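Long-range contacts in chitinase A (PDB 4RL3), which probably hydrolyses glycosidic bonds of chitin, as the family 18 glycoside hydrolase catalytic domain of a fern chitinase that also has a LysM part: residues Leu11-Gln16 against Ser253-Ala258; Ala62-Lys67 against Gln113-Gly118; Ala215-Gly220 against Thr228-Cys233. One frame throughout, in Å; residues are numbered along the deposited sequence.

Interaction 1: Leu11-Gln16 against Ser253-Ala258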
ATOM      1  N   LEU A  11      11.257   7.881  -1.891  1.00  6.87           N
ATOM      2  CA  LEU A  11      12.580   8.111  -2.493  1.00  7.20           C
ATOM      3  C   LEU A  11      13.181   9.476  -2.181  1.00  7.56           C
ATOM      4  O   LEU A  11      14.373   9.690  -2.442  1.00  8.13           O
ATOM      5  CB  LEU A  11      12.545   7.922  -4.012  1.00  7.20           C
ATOM      6  CG  LEU A  11      12.069   6.560  -4.515  1.00  7.34           C
ATOM      7  CD1 LEU A  11      12.377   6.440  -6.000  1.00  7.39           C
ATOM      8  CD2 LEU A  11      12.703   5.399  -3.764  1.00  7.55           C
ATOM      9  N   TYR A  12      12.396  10.380  -1.605  1.00  7.68           N
ATOM     10  CA  TYR A  12      12.831  11.766  -1.386  1.00  7.80           C
ATOM     11  C   TYR A  12      13.349  12.379  -2.689  1.00  7.60           C
ATOM     12  O   TYR A  12      14.440  12.962  -2.723  1.00  8.11           O
ATOM     13  CB  TYR A  12      13.889  11.855  -0.276  1.00  7.93           C
ATOM     14  CG  TYR A  12      13.414  11.431   1.108  1.00  8.08           C
ATOM     15  CD1 TYR A  12      13.151  10.093   1.397  1.00  8.42           C
ATOM     16  CD2 TYR A  12      13.256  12.369   2.138  1.00  8.22           C
ATOM     17  CE1 TYR A  12      12.722   9.702   2.662  1.00  8.68           C
ATOM     18  CE2 TYR A  12      12.841  11.980   3.406  1.00  8.38           C
ATOM     19  CZ  TYR A  12      12.570  10.650   3.655  1.00  8.54           C
ATOM     20  OH  TYR A  12      12.156  10.275   4.922  1.00  9.55           O
ATOM     21  N   ASN A  13      12.560  12.259  -3.754  1.00  7.32           N
ATOM     22  CA  ASN A  13      12.999  12.743  -5.065  1.00  7.00           C
ATOM     23  C   ASN A  13      12.232  13.953  -5.555  1.00  6.77           C
ATOM     24  O   ASN A  13      12.393  14.358  -6.707  1.00  6.78           O
ATOM     25  CB  ASN A  13      13.049  11.624  -6.127  1.00  7.05           C
ATOM     26  CG  ASN A  13      11.677  11.192  -6.644  1.00  7.02           C
ATOM     27  OD1 ASN A  13      10.621  11.730  -6.266  1.00  6.89           O
ATOM     28  ND2 ASN A  13      11.697  10.191  -7.517  1.00  7.11           N
ATOM     29  N   GLY A  14      11.405  14.533  -4.684  1.00  6.20           N
ATOM     30  CA  GLY A  14      10.718  15.766  -4.997  1.00  6.16           C
ATOM     31  C   GLY A  14       9.339  15.608  -5.585  1.00  5.99           C
ATOM     32  O   GLY A  14       8.658  16.602  -5.821  1.00  6.01           O
ATOM     33  N   VAL A  15       8.900  14.379  -5.821  1.00  6.03           N
ATOM     34  CA  VAL A  15       7.570  14.174  -6.380  1.00  6.01           C
ATOM     35  C   VAL A  15       6.509  14.687  -5.405  1.00  6.12           C
ATOM     36  O   VAL A  15       6.664  14.606  -4.188  1.00  6.06           O
ATOM     37  CB  VAL A  15       7.327  12.694  -6.759  1.00  6.02           C
ATOM     38  CG1 VAL A  15       7.302  11.794  -5.517  1.00  5.99           C
ATOM     39  CG2 VAL A  15       6.048  12.545  -7.586  1.00  5.98           C
ATOM     40  N   GLN A  16       5.438  15.236  -5.967  1.00  6.29           N
ATOM     41  CA  GLN A  16       4.352  15.803  -5.190  1.00  6.52           C
ATOM     42  C   GLN A  16       3.043  15.138  -5.599  1.00  6.15           C
ATOM     43  O   GLN A  16       2.948  14.540  -6.682  1.00  6.04           O
ATOM     44  CB  GLN A  16       4.294  17.311  -5.428  1.00  7.11           C
ATOM     45  CG  GLN A  16       5.577  18.016  -5.006  1.00  7.64           C
ATOM     46  CD  GLN A  16       5.529  19.507  -5.228  1.00  8.31           C
ATOM     47  OE1 GLN A  16       6.057  20.013  -6.231  1.00  9.61           O
ATOM     48  NE2 GLN A  16       4.879  20.222  -4.322  1.00  8.32           N
ATOM     49  N   SER A 253       7.490   6.812 -11.233  1.00  6.18           N
ATOM     50  CA  SER A 253       6.969   7.438 -12.436  1.00  6.34           C
ATOM     51  C   SER A 253       7.645   8.780 -12.685  1.00  6.65           C
ATOM     52  O   SER A 253       8.017   9.103 -13.816  1.00  6.36           O
ATOM     53  CB  SER A 253       5.465   7.602 -12.307  1.00  6.29           C
ATOM     54  OG  SER A 253       4.866   6.334 -12.257  1.00  6.21           O
ATOM     55  N   TYR A 254       7.833   9.546 -11.624  1.00  7.25           N
ATOM     56  CA  TYR A 254       8.453  10.869 -11.702  1.00  7.93           C
ATOM     57  C   TYR A 254       9.852  10.792 -12.300  1.00  8.26           C
ATOM     58  O   TYR A 254      10.244  11.652 -13.097  1.00  8.44           O
ATOM     59  CB  TYR A 254       8.518  11.468 -10.298  1.00  8.36           C
ATOM     60  CG  TYR A 254       8.925  12.928 -10.201  1.00  8.98           C
ATOM     61  CD1 TYR A 254       8.159  13.928 -10.782  1.00  9.50           C
ATOM     62  CD2 TYR A 254      10.059  13.300  -9.505  1.00  9.67           C
ATOM     63  CE1 TYR A 254       8.514  15.264 -10.660  1.00 10.01           C
ATOM     64  CE2 TYR A 254      10.420  14.628  -9.387  1.00  9.94           C
ATOM     65  CZ  TYR A 254       9.650  15.602  -9.977  1.00 10.19           C
ATOM     66  OH  TYR A 254      10.015  16.929  -9.869  1.00 11.50           O
ATOM     67  N   ALA A 255      10.578   9.741 -11.926  1.00  8.52           N
ATOM     68  CA  ALA A 255      11.950   9.526 -12.366  1.00  9.10           C
ATOM     69  C   ALA A 255      12.043   8.754 -13.680  1.00  9.77           C
ATOM     70  O   ALA A 255      13.146   8.557 -14.193  1.00 11.29           O
ATOM     71  CB  ALA A 255      12.712   8.772 -11.291  1.00  9.07           C
ATOM     72  N   SER A 256      10.914   8.302 -14.218  1.00  9.74           N
ATOM     73  CA  SER A 256      10.900   7.465 -15.421  1.00  9.75           C
ATOM     74  C   SER A 256      10.726   8.280 -16.704  1.00  9.71           C
ATOM     75  O   SER A 256      10.183   9.391 -16.686  1.00  9.86           O
ATOM     76  CB  SER A 256       9.773   6.435 -15.332  1.00  9.69           C
ATOM     77  OG  SER A 256       8.504   7.009 -15.620  1.00 10.00           O
ATOM     78  N   SER A 257      11.142   7.706 -17.831  1.00 10.09           N
ATOM     79  CA  SER A 257      10.932   8.367 -19.114  1.00 10.32           C
ATOM     80  C   SER A 257       9.441   8.393 -19.496  1.00 10.07           C
ATOM     81  O   SER A 257       8.983   9.340 -20.146  1.00 10.23           O
ATOM     82  CB  SER A 257      11.772   7.712 -20.213  1.00 10.93           C
ATOM     83  OG  SER A 257      11.438   6.359 -20.353  1.00 12.42           O
ATOM     84  N   ALA A 258       8.684   7.391 -19.052  1.00  9.42           N
ATOM     85  CA  ALA A 258       7.254   7.314 -19.356  1.00  9.10           C
ATOM     86  C   ALA A 258       6.425   8.297 -18.535  1.00  8.81           C
ATOM     87  O   ALA A 258       5.258   8.527 -18.840  1.00  8.77           O
ATOM     88  CB  ALA A 258       6.722   5.897 -19.154  1.00  8.96           C
TER
HETATM   89  O   HOH W   1      12.370  17.332  -7.888  1.00 22.57           O
HETATM   90  O   HOH W   2       7.374  17.929  -7.981  1.00 10.47           O
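An Asx turn headed by Asn13 meets the ring of Tyr254: the carboxamide and the ring pass alongside one another, pointing opposite ways, their planes 52° apart, with OD1 of Asn13 3.6 Å from CD2 of Tyr254. The turn closes where OD1 of Asn13 accepts from N of Val15 at 3.2 Å, and chi1 of 75° sets the amide between backbone N and carbonyl carbon, poised for that bond. The amide's other end, ND2, donates to the carbonyl O of Asp251, so an asparagine can serve two backbone groups at once. Gly14 follows with positive phi; a CB there would collide with the preceding carbonyl O. Val15 then lies over one face of the aromatic ring, its CB 4.2 Å from the ring centroid of Tyr254 in a CH-pi contact, while its CG2 touches CB of Tyr254 at 3.8 Å. Both segments follow neighbouring parallel strands of the TIM barrel, 3-8 and 244-248, so the contact ties the loop after the first to the short helix 250-254 after the last, where the barrel closes. At the ring edge, the O of Asn13 comes within 3.3 Å of CE2 of Tyr254. A water near the ring plane donates to O of Asn13 and is also hydrogen-bonded to OH of Tyr254 at 3.1 Å, while Lys259 makes a cation-pi contact with the same ring.

Interaction 2: Ala62-Lys67 against Gln113-Gly118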
ATOM      1  N   ALA A  62      -0.043  19.943   2.430  1.00  6.03           N
ATOM      2  CA  ALA A  62      -0.161  19.308   1.110  1.00  6.12           C
ATOM      3  C   ALA A  62      -1.260  18.254   1.066  1.00  6.30           C
ATOM      4  O   ALA A  62      -1.986  18.165   0.081  1.00  6.30           O
ATOM      5  CB  ALA A  62       1.168  18.704   0.660  1.00  6.15           C
ATOM      6  N   VAL A  63      -1.387  17.458   2.132  1.00  6.41           N
ATOM      7  CA  VAL A  63      -2.464  16.459   2.194  1.00  6.68           C
ATOM      8  C   VAL A  63      -3.817  17.158   2.243  1.00  7.27           C
ATOM      9  O   VAL A  63      -4.754  16.779   1.530  1.00  7.02           O
ATOM     10  CB  VAL A  63      -2.341  15.520   3.419  1.00  6.61           C
ATOM     11  CG1 VAL A  63      -3.583  14.629   3.524  1.00  6.64           C
ATOM     12  CG2 VAL A  63      -1.071  14.688   3.341  1.00  6.59           C
ATOM     13  N   GLN A  64      -3.930  18.177   3.091  1.00  7.87           N
ATOM     14  CA  GLN A  64      -5.193  18.877   3.262  1.00  9.00           C
ATOM     15  C   GLN A  64      -5.611  19.518   1.947  1.00  8.33           C
ATOM     16  O   GLN A  64      -6.782  19.453   1.552  1.00  8.13           O
ATOM     17  CB  GLN A  64      -5.025  19.931   4.349  1.00 10.86           C
ATOM     18  CG  GLN A  64      -6.292  20.620   4.799  1.00 13.29           C
ATOM     19  CD  GLN A  64      -6.051  21.516   6.002  1.00 15.62           C
ATOM     20  OE1 GLN A  64      -4.985  22.137   6.128  1.00 18.78           O
ATOM     21  NE2 GLN A  64      -7.027  21.578   6.903  1.00 17.41           N
ATOM     22  N   ALA A  65      -4.636  20.099   1.257  1.00  7.50           N
ATOM     23  CA  ALA A  65      -4.891  20.801  -0.009  1.00  7.43           C
ATOM     24  C   ALA A  65      -5.355  19.866  -1.121  1.00  7.15           C
ATOM     25  O   ALA A  65      -6.330  20.168  -1.800  1.00  7.35           O
ATOM     26  CB  ALA A  65      -3.669  21.572  -0.458  1.00  7.47           C
ATOM     27  N   ILE A  66      -4.678  18.741  -1.319  1.00  6.88           N
ATOM     28  CA  ILE A  66      -5.087  17.835  -2.394  1.00  6.77           C
ATOM     29  C   ILE A  66      -6.480  17.273  -2.112  1.00  6.93           C
ATOM     30  O   ILE A  66      -7.287  17.140  -3.025  1.00  6.54           O
ATOM     31  CB  ILE A  66      -4.028  16.731  -2.692  1.00  6.72           C
ATOM     32  CG1 ILE A  66      -4.198  16.178  -4.106  1.00  6.64           C
ATOM     33  CG2 ILE A  66      -4.032  15.638  -1.631  1.00  6.58           C
ATOM     34  CD1 ILE A  66      -3.791  17.150  -5.204  1.00  6.68           C
ATOM     35  N   LYS A  67      -6.770  16.979  -0.845  1.00  7.14           N
ATOM     36  CA  LYS A  67      -8.095  16.490  -0.469  1.00  7.50           C
ATOM     37  C   LYS A  67      -9.173  17.570  -0.625  1.00  7.79           C
ATOM     38  O   LYS A  67     -10.301  17.272  -1.019  1.00  7.90           O
ATOM     39  CB  LYS A  67      -8.089  15.909   0.953  1.00  7.70           C
ATOM     40  CG  LYS A  67      -7.326  14.592   1.071  1.00  7.92           C
ATOM     41  CD  LYS A  67      -7.189  14.104   2.510  1.00  8.19           C
ATOM     42  CE  LYS A  67      -8.529  13.871   3.173  1.00  8.38           C
ATOM     43  NZ  LYS A  67      -8.383  13.075   4.426  1.00  8.47           N
ATOM     44  N   GLN A 113      -2.434  14.275  12.589  1.00  7.29           N
ATOM     45  CA  GLN A 113      -1.552  15.360  12.170  1.00  7.47           C
ATOM     46  C   GLN A 113      -1.591  15.599  10.667  1.00  7.10           C
ATOM     47  O   GLN A 113      -1.616  16.751  10.213  1.00  7.36           O
ATOM     48  CB  GLN A 113      -0.109  15.067  12.584  1.00  7.86           C
ATOM     49  CG  GLN A 113       0.863  16.196  12.246  1.00  8.40           C
ATOM     50  CD  GLN A 113       2.310  15.850  12.490  1.00  9.11           C
ATOM     51  OE1 GLN A 113       2.658  14.716  12.847  1.00  9.44           O
ATOM     52  NE2 GLN A 113       3.183  16.835  12.268  1.00  9.68           N
ATOM     53  N   TYR A 114      -1.564  14.506   9.907  1.00  6.67           N
ATOM     54  CA  TYR A 114      -1.472  14.555   8.445  1.00  6.51           C
ATOM     55  C   TYR A 114      -2.833  14.410   7.735  1.00  6.60           C
ATOM     56  O   TYR A 114      -2.876  14.384   6.506  1.00  6.55           O
ATOM     57  CB  TYR A 114      -0.466  13.503   7.939  1.00  6.36           C
ATOM     58  CG  TYR A 114       0.961  14.001   8.044  1.00  6.28           C
ATOM     59  CD1 TYR A 114       1.630  13.988   9.251  1.00  6.29           C
ATOM     60  CD2 TYR A 114       1.632  14.503   6.924  1.00  6.28           C
ATOM     61  CE1 TYR A 114       2.915  14.479   9.359  1.00  6.35           C
ATOM     62  CE2 TYR A 114       2.924  14.985   7.018  1.00  6.41           C
ATOM     63  CZ  TYR A 114       3.565  14.971   8.234  1.00  6.52           C
ATOM     64  OH  TYR A 114       4.849  15.471   8.348  1.00  7.04           O
ATOM     65  N   HIS A 115      -3.935  14.381   8.488  1.00  6.73           N
ATOM     66  CA  HIS A 115      -5.288  14.342   7.900  1.00  7.01           C
ATOM     67  C   HIS A 115      -5.486  13.069   7.068  1.00  6.59           C
ATOM     68  O   HIS A 115      -6.056  13.098   5.986  1.00  6.62           O
ATOM     69  CB  HIS A 115      -5.553  15.580   7.028  1.00  7.74           C
ATOM     70  CG  HIS A 115      -4.968  16.841   7.571  1.00  8.89           C
ATOM     71  ND1 HIS A 115      -5.411  17.426   8.735  1.00  9.74           N
ATOM     72  CD2 HIS A 115      -3.957  17.619   7.117  1.00  9.45           C
ATOM     73  CE1 HIS A 115      -4.709  18.524   8.966  1.00  9.84           C
ATOM     74  NE2 HIS A 115      -3.818  18.662   8.000  1.00 10.14           N
ATOM     75  N   LEU A 116      -5.005  11.951   7.591  1.00  6.04           N
ATOM     76  CA  LEU A 116      -5.004  10.708   6.830  1.00  5.67           C
ATOM     77  C   LEU A 116      -6.286   9.903   7.029  1.00  5.55           C
ATOM     78  O   LEU A 116      -7.079  10.164   7.937  1.00  5.50           O
ATOM     79  CB  LEU A 116      -3.778   9.868   7.206  1.00  5.58           C
ATOM     80  CG  LEU A 116      -2.430  10.577   7.062  1.00  5.51           C
ATOM     81  CD1 LEU A 116      -1.287   9.660   7.464  1.00  5.50           C
ATOM     82  CD2 LEU A 116      -2.209  11.081   5.647  1.00  5.49           C
ATOM     83  N   ASP A 117      -6.443   8.880   6.198  1.00  5.51           N
ATOM     84  CA  ASP A 117      -7.672   8.107   6.101  1.00  5.62           C
ATOM     85  C   ASP A 117      -7.500   6.626   6.386  1.00  5.41           C
ATOM     86  O   ASP A 117      -8.487   5.890   6.440  1.00  5.49           O
ATOM     87  CB  ASP A 117      -8.231   8.264   4.687  1.00  5.76           C
ATOM     88  CG  ASP A 117      -8.662   9.685   4.394  1.00  5.96           C
ATOM     89  OD1 ASP A 117      -9.708  10.078   4.950  1.00  6.46           O
ATOM     90  OD2 ASP A 117      -7.951  10.405   3.659  1.00  6.12           O
ATOM     91  N   GLY A 118      -6.258   6.168   6.548  1.00  5.21           N
ATOM     92  CA  GLY A 118      -6.022   4.750   6.679  1.00  5.05           C
ATOM     93  C   GLY A 118      -4.576   4.337   6.677  1.00  4.78           C
ATOM     94  O   GLY A 118      -3.671   5.169   6.545  1.00  4.70           O
TER
HETATM   95  O   HOH W   3      -2.468  21.126   7.662  1.00 15.70           O
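The His115 imidazole is sandwiched between two groups, the carboxamide of Gln64 over one face and the carbonyl O of Gln113 over the opposite one, toward the rim. Amide and ring planes are only 20° apart, and CB of Gln64 approaches CD2 of His115 to 3.8 Å. In the ring plane, a water sits 2.8 Å from NE2 of His115 and donates to OE1 of Gln64, linking the two polar ends. The second ring, of Tyr114, receives CG2 of Val63 at its edge, meets Trp53 edge-to-face and bonds through OH to Asn55.

Val63 packs against the turn itself: with CG1 anti to the backbone N (chi1 173°), this methyl comes within 3.1 Å of the Tyr114 carbonyl O and also meets CB of His115 and CD2 of Leu116. Lys67 supplies the polar anchor. Its chain bends at chi3 and brings NZ to 2.8 Å from O of His115 and equally to 2.8 Å from OD2 of Asp117, a salt bridge made on the syn side of the carboxylate. OD2 also accepts from the Val75 backbone N, which helps fix the carboxylate; a long, flexible lysine suits a double reach of this kind.

His115, with positive phi, turns the chain out of helix 96-114 and toward strand 118-123. The contact thus joins helix 60-69 to the end of the next barrel helix, with Val63 and Leu116 both resting on Val75 of strand 73-81.

Interaction 3: Ala215-Gly220 against Thr228-Cys233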
ATOM      1  N   ALA A 215      -5.303  -5.326  -8.733  1.00  4.81           N
ATOM      2  CA  ALA A 215      -4.214  -5.569  -9.657  1.00  4.86           C
ATOM      3  C   ALA A 215      -3.195  -4.469  -9.485  1.00  4.78           C
ATOM      4  O   ALA A 215      -3.499  -3.418  -8.923  1.00  4.78           O
ATOM      5  CB  ALA A 215      -4.724  -5.590 -11.087  1.00  4.88           C
ATOM      6  N   SER A 216      -1.982  -4.704  -9.963  1.00  4.86           N
ATOM      7  CA  SER A 216      -0.911  -3.726  -9.827  1.00  5.06           C
ATOM      8  C   SER A 216       0.222  -3.915 -10.820  1.00  5.33           C
ATOM      9  O   SER A 216       0.385  -4.983 -11.443  1.00  5.51           O
ATOM     10  CB  SER A 216      -0.334  -3.742  -8.413  1.00  5.04           C
ATOM     11  OG  SER A 216       0.184  -5.016  -8.089  1.00  4.89           O
ATOM     12  N   PHE A 217       0.994  -2.848 -10.958  1.00  5.55           N
ATOM     13  CA  PHE A 217       2.244  -2.864 -11.684  1.00  5.74           C
ATOM     14  C   PHE A 217       3.202  -1.824 -11.122  1.00  6.01           C
ATOM     15  O   PHE A 217       2.803  -0.955 -10.352  1.00  5.87           O
ATOM     16  CB  PHE A 217       2.027  -2.690 -13.206  1.00  5.83           C
ATOM     17  CG  PHE A 217       1.274  -1.440 -13.608  1.00  5.83           C
ATOM     18  CD1 PHE A 217       1.939  -0.238 -13.783  1.00  5.88           C
ATOM     19  CD2 PHE A 217      -0.092  -1.481 -13.846  1.00  5.89           C
ATOM     20  CE1 PHE A 217       1.256   0.907 -14.173  1.00  5.96           C
ATOM     21  CE2 PHE A 217      -0.782  -0.349 -14.240  1.00  6.01           C
ATOM     22  CZ  PHE A 217      -0.097   0.851 -14.394  1.00  5.95           C
ATOM     23  N   SER A 218       4.470  -1.945 -11.500  1.00  6.51           N
ATOM     24  CA  SER A 218       5.486  -0.984 -11.131  1.00  7.07           C
ATOM     25  C   SER A 218       5.788  -0.077 -12.305  1.00  7.65           C
ATOM     26  O   SER A 218       5.805  -0.520 -13.455  1.00  7.95           O
ATOM     27  CB  SER A 218       6.764  -1.698 -10.693  1.00  7.19           C
ATOM     28  OG  SER A 218       7.864  -0.800 -10.623  1.00  7.33           O
ATOM     29  N   THR A 219       6.040   1.193 -11.997  1.00  8.10           N
ATOM     30  CA  THR A 219       6.548   2.144 -12.966  1.00  8.75           C
ATOM     31  C   THR A 219       8.049   2.388 -12.750  1.00  9.38           C
ATOM     32  O   THR A 219       8.641   3.276 -13.375  1.00 10.08           O
ATOM     33  CB  THR A 219       5.777   3.464 -12.859  1.00  8.77           C
ATOM     34  OG1 THR A 219       5.716   3.864 -11.481  1.00  8.93           O
ATOM     35  CG2 THR A 219       4.354   3.293 -13.414  1.00  8.77           C
ATOM     36  N   GLY A 220       8.677   1.582 -11.901  1.00  9.90           N
ATOM     37  CA  GLY A 220      10.100   1.720 -11.608  1.00 10.45           C
ATOM     38  C   GLY A 220      10.991   0.749 -12.364  1.00 11.06           C
ATOM     39  O   GLY A 220      12.161   0.568 -11.997  1.00 11.98           O
ATOM     40  N   THR A 228       1.149  -4.268 -20.713  1.00  9.02           N
ATOM     41  CA  THR A 228       0.689  -5.656 -20.679  1.00  8.91           C
ATOM     42  C   THR A 228      -0.267  -5.884 -19.510  1.00  8.63           C
ATOM     43  O   THR A 228      -1.317  -6.516 -19.653  1.00  8.37           O
ATOM     44  CB  THR A 228       1.892  -6.598 -20.598  1.00  9.14           C
ATOM     45  OG1 THR A 228       2.663  -6.443 -21.794  1.00  9.63           O
ATOM     46  CG2 THR A 228       1.455  -8.057 -20.440  1.00  9.35           C
ATOM     47  N   VAL A 229       0.089  -5.351 -18.352  1.00  8.37           N
ATOM     48  CA  VAL A 229      -0.805  -5.440 -17.208  1.00  8.26           C
ATOM     49  C   VAL A 229      -2.145  -4.758 -17.486  1.00  8.22           C
ATOM     50  O   VAL A 229      -3.203  -5.283 -17.124  1.00  7.71           O
ATOM     51  CB  VAL A 229      -0.162  -4.840 -15.941  1.00  8.34           C
ATOM     52  CG1 VAL A 229      -1.164  -4.831 -14.794  1.00  8.37           C
ATOM     53  CG2 VAL A 229       1.080  -5.627 -15.563  1.00  8.37           C
ATOM     54  N   LEU A 230      -2.109  -3.591 -18.133  1.00  8.31           N
ATOM     55  CA  LEU A 230      -3.339  -2.878 -18.445  1.00  8.78           C
ATOM     56  C   LEU A 230      -4.240  -3.693 -19.379  1.00  8.97           C
ATOM     57  O   LEU A 230      -5.456  -3.713 -19.207  1.00  8.91           O
ATOM     58  CB  LEU A 230      -3.043  -1.470 -18.990  1.00  8.83           C
ATOM     59  CG  LEU A 230      -2.522  -0.517 -17.906  1.00  8.88           C
ATOM     60  CD1 LEU A 230      -1.754   0.655 -18.496  1.00  9.09           C
ATOM     61  CD2 LEU A 230      -3.655  -0.046 -17.014  1.00  8.78           C
ATOM     62  N   SER A 231      -3.630  -4.409 -20.322  1.00  9.40           N
ATOM     63  CA  SER A 231      -4.379  -5.329 -21.176  1.00 10.16           C
ATOM     64  C   SER A 231      -5.056  -6.451 -20.375  1.00  9.99           C
ATOM     65  O   SER A 231      -6.242  -6.728 -20.559  1.00  9.79           O
ATOM     66  CB  SER A 231      -3.467  -5.904 -22.257  1.00 10.67           C
ATOM     67  OG  SER A 231      -3.076  -4.899 -23.168  1.00 12.25           O
ATOM     68  N   ALA A 232      -4.314  -7.059 -19.460  1.00  9.81           N
ATOM     69  CA  ALA A 232      -4.884  -8.067 -18.561  1.00  9.78           C
ATOM     70  C   ALA A 232      -6.011  -7.492 -17.716  1.00  9.92           C
ATOM     71  O   ALA A 232      -7.023  -8.140 -17.482  1.00 10.02           O
ATOM     72  CB  ALA A 232      -3.805  -8.639 -17.656  1.00  9.53           C
ATOM     73  N   CYS A 233      -5.827  -6.263 -17.244  1.00  9.84           N
ATOM     74  CA  CYS A 233      -6.831  -5.610 -16.425  1.00 10.02           C
ATOM     75  C   CYS A 233      -8.141  -5.385 -17.186  1.00 10.65           C
ATOM     76  O   CYS A 233      -9.210  -5.430 -16.602  1.00 10.43           O
ATOM     77  CB  CYS A 233      -6.301  -4.287 -15.877  1.00  9.89           C
ATOM     78  SG  CYS A 233      -5.154  -4.489 -14.498  1.00  9.52           S
TER
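Phe217 and Val229 cross at an angle, with CD2 of the ring 3.6 Å from CG1 of Val229. On the same ring, CE2 of Phe217 lies 4.0 Å from CD2 of Leu230, so two adjacent helix residues hold one side of the phenyl group. Chi1 of 57° sets the ring between backbone N and carbonyl carbon, where Val229 meets it at CD2 and Leu230 at CE2; the other methyl of Val229, CG2, touches CB of Phe217 at 3.9 Å. Tyr262 of helix 261-271 also packs against both Phe217 and Leu230. A leucine in place of Phe217 would probably lose the flat reach to Leu230 and leave a gap between the strand and helices 226-238 and 261-271. The pair belongs to a beta-alpha-beta crossover of the TIM barrel: helix 226-238 runs back antiparallel to strand 215-218, at 171° with an axis approach of 8.9 Å, before strand 244-248 joins alongside. Small residues suit the strand's other end of this interface, where CB of Ala215 rests on SG of Cys233 at 3.6 Å. Ser216 turns away from the helix, its OG bonded to Phe182 O and Phe184 N. Where the strand ends, OG of Ser218 accepts from N of Gly220 at 2.8 Å, an ST turn that starts the loop toward the helix.

In the fold
Interactions 1 and 3 are directly joined: OG of Ser253 and OG1 of Thr219 lie 2.7 Å apart, a probable hydrogen bond, so the loop after strand 215-218 is coupled to the short helix 250-254 that follows strand 244-248, though the contact centres are 18 Å apart. Interaction 2 stands apart, its nearest atoms about 6 Å from interaction 1 and about 17 Å from interaction 3. It also sits at the other end of the strands, where Asp117 and Gly118 open the DGxDxDxE signature that in family 18 enzymes carries the catalytic acid. In interaction 3 the side chain of Ser216 lies about 11 Å from a bound magnesium ion.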